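Local structure of protease (Helicobacter pylori, 5EUF) at residues Leu58-Thr63 with Glu70-Val75; Lys76-Val81 with Asp103-Leu108. The protein acts as a virulence factor, probably a zinc-dependent M16-family peptidase, that cleaves the cytoplasmic domain of human junctional adhesion molecule A and weakens the gastric epithelial barrier. One frame throughout, in Å; residues are numbered along the deposited sequence.

Both contacts lie in the part of the chain that carries the M16 peptidase signature, and they follow one another along it. Helix 51-58, which bears the zinc ligand His53, runs out into a loop; contact 1 closes that loop back onto the start of helix 70-77. The same helix ends at Arg77, and contact 2 opens around the residues that follow: the chain then runs through strands 81-86 and 91-98 before helix 102-113 returns to meet the helix end. Neither contact encloses the other. They share helix 70-77 and meet directly, because Leu108 packs against Phe71, Ile74 and Val75 and the amide of Gly80 probably bonds to the carbonyl of Val75.

Contact 1 (Leu58-Thr63 with Glu70-Val75); sequences LNFKST and EFDKIV
Phe60 and Phe71 bring the two backbones together with their CA atoms 6.3 Å apart, Phe60 sitting in a type I beta turn from Leu58 to Lys61 and Phe71 in the first turn of helix 70-77. The turn is closed by the amide of Lys61 on the carbonyl of Leu58, and the contact itself is made by two aromatic rings. They form an offset edge-to-face pair, with planes at 73° and centroids 5.3 Å apart. Phe60 supplies the edge: its CD1 comes within 3.6 Å of Phe71 CD1, and its CE1 lies equally near Phe71 CE1, so one side of the Phe60 ring runs along one side of the Phe71 ring rather than over its centre. Phe71 reaches the loop because its CG is anti to the backbone N (chi1 -176°). At the margin, Asp72 OD1 lies 4.2 Å from Phe60 CD1, a loose approach by a poorly ordered carboxylate. A backbone hydrogen bond between Phe60 and Gly69 adds a second tie, while Ala84 touches Phe60, and Leu108 and Ile95 touch Phe71. The turn begins on the last residue of the helix that carries the HxxEH zinc motif of M16 peptidases, and the Phe60 side chain lies about 5 Å from that of Glu56, the probable proton acceptor, and about 9 Å from a bound zinc ion. What joins the loop beside this site to helix 70-77 is thus mainly apolar, and the edge-to-face pairing is consistent with the usual attraction of a ring edge for a ring face.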
ATOM      1  N   LEU B  58      23.284  -4.311  -8.687  1.00 37.98           N
ATOM      2  CA  LEU B  58      24.432  -4.468  -7.800  1.00 39.60           C
ATOM      3  C   LEU B  58      25.100  -5.833  -7.937  1.00 30.10           C
ATOM      4  O   LEU B  58      26.248  -6.013  -7.527  1.00 27.53           O
ATOM      5  CB  LEU B  58      24.013  -4.240  -6.345  1.00 35.66           C
ATOM      6  CG  LEU B  58      23.547  -2.824  -6.002  1.00 31.79           C
ATOM      7  CD1 LEU B  58      23.235  -2.702  -4.520  1.00 35.79           C
ATOM      8  CD2 LEU B  58      24.596  -1.806  -6.416  1.00 35.80           C
ATOM      9  N   ASN B  59      24.384  -6.788  -8.521  1.00 36.27           N
ATOM     10  CA  ASN B  59      24.900  -8.147  -8.668  1.00 39.86           C
ATOM     11  C   ASN B  59      26.100  -8.216  -9.615  1.00 35.12           C
ATOM     12  O   ASN B  59      26.858  -9.185  -9.605  1.00 32.99           O
ATOM     13  CB  ASN B  59      23.789  -9.081  -9.157  1.00 38.84           C
ATOM     14  CG  ASN B  59      24.029 -10.527  -8.764  1.00 64.68           C
ATOM     15  OD1 ASN B  59      23.896 -10.893  -7.594  1.00 79.58           O
ATOM     16  ND2 ASN B  59      24.372 -11.360  -9.741  1.00 65.47           N
ATOM     17  N   PHE B  60      26.274  -7.176 -10.424  1.00 37.72           N
ATOM     18  CA  PHE B  60      27.383  -7.125 -11.369  1.00 36.98           C
ATOM     19  C   PHE B  60      28.465  -6.157 -10.902  1.00 38.95           C
ATOM     20  O   PHE B  60      29.267  -5.669 -11.698  1.00 38.07           O
ATOM     21  CB  PHE B  60      26.875  -6.736 -12.758  1.00 21.89           C
ATOM     22  CG  PHE B  60      25.865  -7.697 -13.310  1.00 33.54           C
ATOM     23  CD1 PHE B  60      26.271  -8.873 -13.920  1.00 45.83           C
ATOM     24  CD2 PHE B  60      24.511  -7.435 -13.203  1.00 40.31           C
ATOM     25  CE1 PHE B  60      25.345  -9.766 -14.422  1.00 48.54           C
ATOM     26  CE2 PHE B  60      23.579  -8.325 -13.705  1.00 51.73           C
ATOM     27  CZ  PHE B  60      23.998  -9.493 -14.315  1.00 50.77           C
ATOM     28  N   LYS B  61      28.476  -5.886  -9.602  1.00 33.36           N
ATOM     29  CA  LYS B  61      29.514  -5.061  -9.004  1.00 31.65           C
ATOM     30  C   LYS B  61      30.608  -5.951  -8.425  1.00 32.06           C
ATOM     31  O   LYS B  61      30.670  -7.143  -8.730  1.00 30.95           O
ATOM     32  CB  LYS B  61      28.927  -4.150  -7.927  1.00 34.28           C
ATOM     33  CG  LYS B  61      27.872  -3.185  -8.448  1.00 29.76           C
ATOM     34  CD  LYS B  61      28.449  -2.227  -9.482  1.00 40.17           C
ATOM     35  CE  LYS B  61      27.394  -1.255  -9.990  1.00 43.86           C
ATOM     36  NZ  LYS B  61      27.936  -0.308 -11.008  1.00 47.99           N
ATOM     37  N   SER B  62      31.463  -5.374  -7.586  1.00 35.98           N
ATOM     38  CA  SER B  62      32.651  -6.075  -7.103  1.00 34.36           C
ATOM     39  C   SER B  62      32.327  -7.240  -6.178  1.00 27.23           C
ATOM     40  O   SER B  62      31.359  -7.197  -5.415  1.00 35.66           O
ATOM     41  CB  SER B  62      33.588  -5.108  -6.379  1.00 42.09           C
ATOM     42  OG  SER B  62      33.017  -4.663  -5.161  1.00 41.07           O
ATOM     43  N   THR B  63      33.152  -8.279  -6.264  1.00 29.69           N
ATOM     44  CA  THR B  63      33.077  -9.421  -5.363  1.00 39.28           C
ATOM     45  C   THR B  63      34.446  -9.649  -4.722  1.00 46.91           C
ATOM     46  O   THR B  63      35.294  -8.756  -4.731  1.00 62.58           O
ATOM     47  CB  THR B  63      32.628 -10.699  -6.092  1.00 32.63           C
ATOM     48  OG1 THR B  63      33.613 -11.063  -7.065  1.00 32.32           O
ATOM     49  CG2 THR B  63      31.292 -10.479  -6.789  1.00 22.04           C
ATOM     50  N   GLU B  70      33.850  -6.477 -13.996  1.00 37.69           N
ATOM     51  CA  GLU B  70      34.776  -7.498 -14.474  1.00 42.40           C
ATOM     52  C   GLU B  70      34.015  -8.764 -14.859  1.00 36.08           C
ATOM     53  O   GLU B  70      34.484  -9.557 -15.674  1.00 40.79           O
ATOM     54  CB  GLU B  70      35.836  -7.814 -13.414  1.00 55.85           C
ATOM     55  CG  GLU B  70      36.953  -8.730 -13.898  1.00 56.96           C
ATOM     56  CD  GLU B  70      37.967  -9.045 -12.813  1.00 57.86           C
ATOM     57  OE1 GLU B  70      38.758  -9.996 -12.996  1.00 56.66           O
ATOM     58  OE2 GLU B  70      37.974  -8.342 -11.781  1.00 55.03           O
ATOM     59  N   PHE B  71      32.841  -8.945 -14.264  1.00 30.42           N
ATOM     60  CA  PHE B  71      31.945 -10.033 -14.638  1.00 29.77           C
ATOM     61  C   PHE B  71      31.609  -9.946 -16.125  1.00 39.02           C
ATOM     62  O   PHE B  71      31.815 -10.904 -16.873  1.00 44.10           O
ATOM     63  CB  PHE B  71      30.666  -9.985 -13.794  1.00 32.81           C
ATOM     64  CG  PHE B  71      29.711 -11.125 -14.049  1.00 39.71           C
ATOM     65  CD1 PHE B  71      28.837 -11.097 -15.129  1.00 40.75           C
ATOM     66  CD2 PHE B  71      29.664 -12.212 -13.193  1.00 41.76           C
ATOM     67  CE1 PHE B  71      27.956 -12.137 -15.358  1.00 33.59           C
ATOM     68  CE2 PHE B  71      28.779 -13.253 -13.416  1.00 44.70           C
ATOM     69  CZ  PHE B  71      27.927 -13.216 -14.500  1.00 20.29           C
ATOM     70  N   ASP B  72      31.095  -8.793 -16.544  1.00 43.08           N
ATOM     71  CA  ASP B  72      30.710  -8.574 -17.935  1.00 55.53           C
ATOM     72  C   ASP B  72      31.905  -8.707 -18.879  1.00 54.84           C
ATOM     73  O   ASP B  72      31.803  -9.335 -19.937  1.00 43.32           O
ATOM     74  CB  ASP B  72      30.059  -7.196 -18.102  1.00 63.69           C
ATOM     75  CG  ASP B  72      28.644  -7.147 -17.551  1.00 88.06           C
ATOM     76  OD1 ASP B  72      27.888  -8.120 -17.759  1.00 90.46           O
ATOM     77  OD2 ASP B  72      28.287  -6.137 -16.909  1.00 97.19           O
ATOM     78  N   LYS B  73      33.032  -8.117 -18.486  1.00 45.51           N
ATOM     79  CA  LYS B  73      34.245  -8.155 -19.297  1.00 40.01           C
ATOM     80  C   LYS B  73      34.680  -9.591 -19.576  1.00 41.31           C
ATOM     81  O   LYS B  73      35.005  -9.938 -20.709  1.00 50.43           O
ATOM     82  CB  LYS B  73      35.374  -7.385 -18.607  1.00 30.44           C
ATOM     83  N   ILE B  74      34.674 -10.418 -18.536  1.00 37.53           N
ATOM     84  CA  ILE B  74      35.037 -11.824 -18.668  1.00 32.92           C
ATOM     85  C   ILE B  74      34.066 -12.567 -19.586  1.00 48.83           C
ATOM     86  O   ILE B  74      34.490 -13.322 -20.464  1.00 57.75           O
ATOM     87  CB  ILE B  74      35.081 -12.523 -17.293  1.00 28.06           C
ATOM     88  CG1 ILE B  74      36.317 -12.076 -16.511  1.00 29.10           C
ATOM     89  CG2 ILE B  74      35.085 -14.034 -17.453  1.00 28.08           C
ATOM     90  CD1 ILE B  74      36.475 -12.758 -15.171  1.00 28.65           C
ATOM     91  N   VAL B  75      32.770 -12.344 -19.387  1.00 47.40           N
ATOM     92  CA  VAL B  75      31.749 -12.997 -20.203  1.00 38.39           C
ATOM     93  C   VAL B  75      31.909 -12.626 -21.671  1.00 41.04           C
ATOM     94  O   VAL B  75      31.928 -13.497 -22.543  1.00 28.31           O
ATOM     95  CB  VAL B  75      30.323 -12.634 -19.743  1.00 25.19           C
ATOM     96  CG1 VAL B  75      29.299 -13.097 -20.768  1.00 24.77           C
ATOM     97  CG2 VAL B  75      30.032 -13.245 -18.379  1.00 23.82           C
TER

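Contact 2 (Lys76-Val81 with Asp103-Leu108); sequences KRFGGV and DKSLEL
Phe78 reaches from the end of helix 70-77 to Lys104 and Ser105 on helix 102-113, and the far end of its ring makes the closest approaches. Its CG stands between the backbone N and the carbonyl carbon (chi1 55°), and its CB bond is directed at the second helix although the two backbones stay well apart: the nearest CA pair, Phe78 and Lys104, is 9.6 Å apart. The ring bridges the gap. Phe78 CE1 lies 4.2 Å from Lys104 CG, and Phe78 CZ is 3.9 Å from Ser105 OG; both neighbours approach the ring obliquely. Lys104 gives the ring the base of its aliphatic chain. Beyond CG the chain bends (chi2 62°) and carries the ammonium away from Phe78 to Glu107, one turn on, where the two form a salt bridge with a weak hydrogen bond, Lys104 NZ to Glu107 OE1 at 3.3 Å. Ser105 turns its hydroxyl back to the carbonyl of Asn101, just ahead of the helix, and is hydrogen-bonded there. Helix 70-77 is terminated just here by a Schellman motif. The amide of Gly79 bonds to the carbonyl of Lys76, that of Gly80 probably goes back to the carbonyl of Val75, and Gly79 takes the positive phi (64°) the motif needs at its C-prime position. Phe78, where the chain first leaves helical angles, points across to helix 102-113, and the backbone swings round into strand 81-86. Thr97 of strand 91-98 touches both Phe78 and Ser105.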
ATOM      1  N   LYS B  76      32.038 -11.329 -21.933  1.00 45.58           N
ATOM      2  CA  LYS B  76      32.200 -10.829 -23.293  1.00 29.40           C
ATOM      3  C   LYS B  76      33.494 -11.342 -23.925  1.00 51.28           C
ATOM      4  O   LYS B  76      33.580 -11.493 -25.143  1.00 37.99           O
ATOM      5  CB  LYS B  76      32.176  -9.299 -23.307  1.00 29.74           C
ATOM      6  N   ARG B  77      34.492 -11.614 -23.090  1.00 47.86           N
ATOM      7  CA  ARG B  77      35.785 -12.086 -23.573  1.00 39.31           C
ATOM      8  C   ARG B  77      35.680 -13.453 -24.247  1.00 47.76           C
ATOM      9  O   ARG B  77      36.350 -13.699 -25.251  1.00 64.47           O
ATOM     10  CB  ARG B  77      36.800 -12.143 -22.430  1.00 33.25           C
ATOM     11  N   PHE B  78      34.848 -14.346 -23.712  1.00 36.46           N
ATOM     12  CA  PHE B  78      34.646 -15.626 -24.389  1.00 36.00           C
ATOM     13  C   PHE B  78      33.388 -15.595 -25.255  1.00 38.25           C
ATOM     14  O   PHE B  78      32.767 -16.627 -25.511  1.00 32.72           O
ATOM     15  CB  PHE B  78      34.609 -16.804 -23.395  1.00 36.19           C
ATOM     16  CG  PHE B  78      33.590 -16.680 -22.285  1.00 37.47           C
ATOM     17  CD1 PHE B  78      33.998 -16.410 -20.988  1.00 39.76           C
ATOM     18  CD2 PHE B  78      32.241 -16.897 -22.522  1.00 43.62           C
ATOM     19  CE1 PHE B  78      33.076 -16.323 -19.956  1.00 43.64           C
ATOM     20  CE2 PHE B  78      31.315 -16.808 -21.498  1.00 43.89           C
ATOM     21  CZ  PHE B  78      31.734 -16.522 -20.213  1.00 45.21           C
ATOM     22  N   GLY B  79      33.035 -14.398 -25.717  1.00 36.66           N
ATOM     23  CA  GLY B  79      31.956 -14.225 -26.672  1.00 41.04           C
ATOM     24  C   GLY B  79      30.596 -14.630 -26.146  1.00 37.80           C
ATOM     25  O   GLY B  79      29.729 -15.063 -26.905  1.00 45.36           O
ATOM     26  N   GLY B  80      30.408 -14.486 -24.840  1.00 36.60           N
ATOM     27  CA  GLY B  80      29.148 -14.837 -24.220  1.00 27.54           C
ATOM     28  C   GLY B  80      28.175 -13.677 -24.168  1.00 39.05           C
ATOM     29  O   GLY B  80      28.509 -12.547 -24.532  1.00 33.81           O
ATOM     30  N   VAL B  81      26.956 -13.965 -23.723  1.00 42.68           N
ATOM     31  CA  VAL B  81      25.940 -12.939 -23.523  1.00 39.42           C
ATOM     32  C   VAL B  81      25.295 -13.124 -22.159  1.00 34.37           C
ATOM     33  O   VAL B  81      24.802 -14.207 -21.847  1.00 51.72           O
ATOM     34  CB  VAL B  81      24.850 -12.989 -24.609  1.00 24.93           C
ATOM     35  CG1 VAL B  81      23.786 -11.936 -24.341  1.00 24.09           C
ATOM     36  CG2 VAL B  81      25.459 -12.798 -25.984  1.00 26.61           C
ATOM     37  N   ASP B 103      32.138 -24.046 -17.308  1.00 40.41           N
ATOM     38  CA  ASP B 103      32.893 -24.033 -16.061  1.00 39.91           C
ATOM     39  C   ASP B 103      33.146 -22.614 -15.563  1.00 35.14           C
ATOM     40  O   ASP B 103      32.931 -22.314 -14.389  1.00 35.35           O
ATOM     41  CB  ASP B 103      34.220 -24.769 -16.233  1.00 37.52           C
ATOM     42  CG  ASP B 103      34.928 -25.003 -14.915  1.00 47.44           C
ATOM     43  OD1 ASP B 103      34.588 -25.989 -14.230  1.00 54.61           O
ATOM     44  OD2 ASP B 103      35.823 -24.205 -14.562  1.00 52.16           O
ATOM     45  N   LYS B 104      33.599 -21.742 -16.458  1.00 36.42           N
ATOM     46  CA  LYS B 104      33.877 -20.360 -16.087  1.00 33.10           C
ATOM     47  C   LYS B 104      32.593 -19.619 -15.726  1.00 42.42           C
ATOM     48  O   LYS B 104      32.591 -18.766 -14.839  1.00 45.88           O
ATOM     49  CB  LYS B 104      34.601 -19.634 -17.220  1.00 28.60           C
ATOM     50  CG  LYS B 104      35.116 -18.256 -16.841  1.00 28.46           C
ATOM     51  CD  LYS B 104      36.141 -18.341 -15.722  1.00 39.91           C
ATOM     52  CE  LYS B 104      36.689 -16.966 -15.367  1.00 56.84           C
ATOM     53  NZ  LYS B 104      37.658 -17.021 -14.233  1.00 62.44           N
ATOM     54  N   SER B 105      31.504 -19.951 -16.415  1.00 39.48           N
ATOM     55  CA  SER B 105      30.213 -19.318 -16.158  1.00 43.45           C
ATOM     56  C   SER B 105      29.697 -19.664 -14.765  1.00 38.44           C
ATOM     57  O   SER B 105      29.178 -18.804 -14.054  1.00 23.83           O
ATOM     58  CB  SER B 105      29.189 -19.736 -17.215  1.00 24.06           C
ATOM     59  OG  SER B 105      29.578 -19.280 -18.497  1.00 27.48           O
ATOM     60  N   LEU B 106      29.847 -20.927 -14.382  1.00 38.46           N
ATOM     61  CA  LEU B 106      29.456 -21.375 -13.052  1.00 33.07           C
ATOM     62  C   LEU B 106      30.320 -20.719 -11.979  1.00 34.65           C
ATOM     63  O   LEU B 106      29.837 -20.404 -10.892  1.00 41.01           O
ATOM     64  CB  LEU B 106      29.550 -22.898 -12.953  1.00 32.17           C
ATOM     65  CG  LEU B 106      28.452 -23.652 -13.704  1.00 34.09           C
ATOM     66  CD1 LEU B 106      28.580 -25.150 -13.506  1.00 35.17           C
ATOM     67  CD2 LEU B 106      27.089 -23.162 -13.250  1.00 32.29           C
ATOM     68  N   GLU B 107      31.596 -20.518 -12.293  1.00 32.56           N
ATOM     69  CA  GLU B 107      32.520 -19.855 -11.382  1.00 25.31           C
ATOM     70  C   GLU B 107      32.084 -18.420 -11.118  1.00 31.65           C
ATOM     71  O   GLU B 107      32.042 -17.972  -9.971  1.00 37.89           O
ATOM     72  CB  GLU B 107      33.941 -19.878 -11.949  1.00 30.66           C
ATOM     73  CG  GLU B 107      34.957 -19.096 -11.129  1.00 34.13           C
ATOM     74  CD  GLU B 107      36.361 -19.179 -11.702  1.00 41.85           C
ATOM     75  OE1 GLU B 107      36.541 -19.802 -12.770  1.00 34.17           O
ATOM     76  OE2 GLU B 107      37.288 -18.619 -11.081  1.00 63.09           O
ATOM     77  N   LEU B 108      31.755 -17.710 -12.193  1.00 29.85           N
ATOM     78  CA  LEU B 108      31.323 -16.321 -12.106  1.00 34.80           C
ATOM     79  C   LEU B 108      30.041 -16.159 -11.293  1.00 39.57           C
ATOM     80  O   LEU B 108      29.878 -15.181 -10.562  1.00 42.44           O
ATOM     81  CB  LEU B 108      31.117 -15.743 -13.504  1.00 27.86           C
ATOM     82  CG  LEU B 108      32.345 -15.572 -14.392  1.00 24.17           C
ATOM     83  CD1 LEU B 108      31.949 -14.865 -15.670  1.00 27.42           C
ATOM     84  CD2 LEU B 108      33.425 -14.802 -13.658  1.00 25.51           C
TER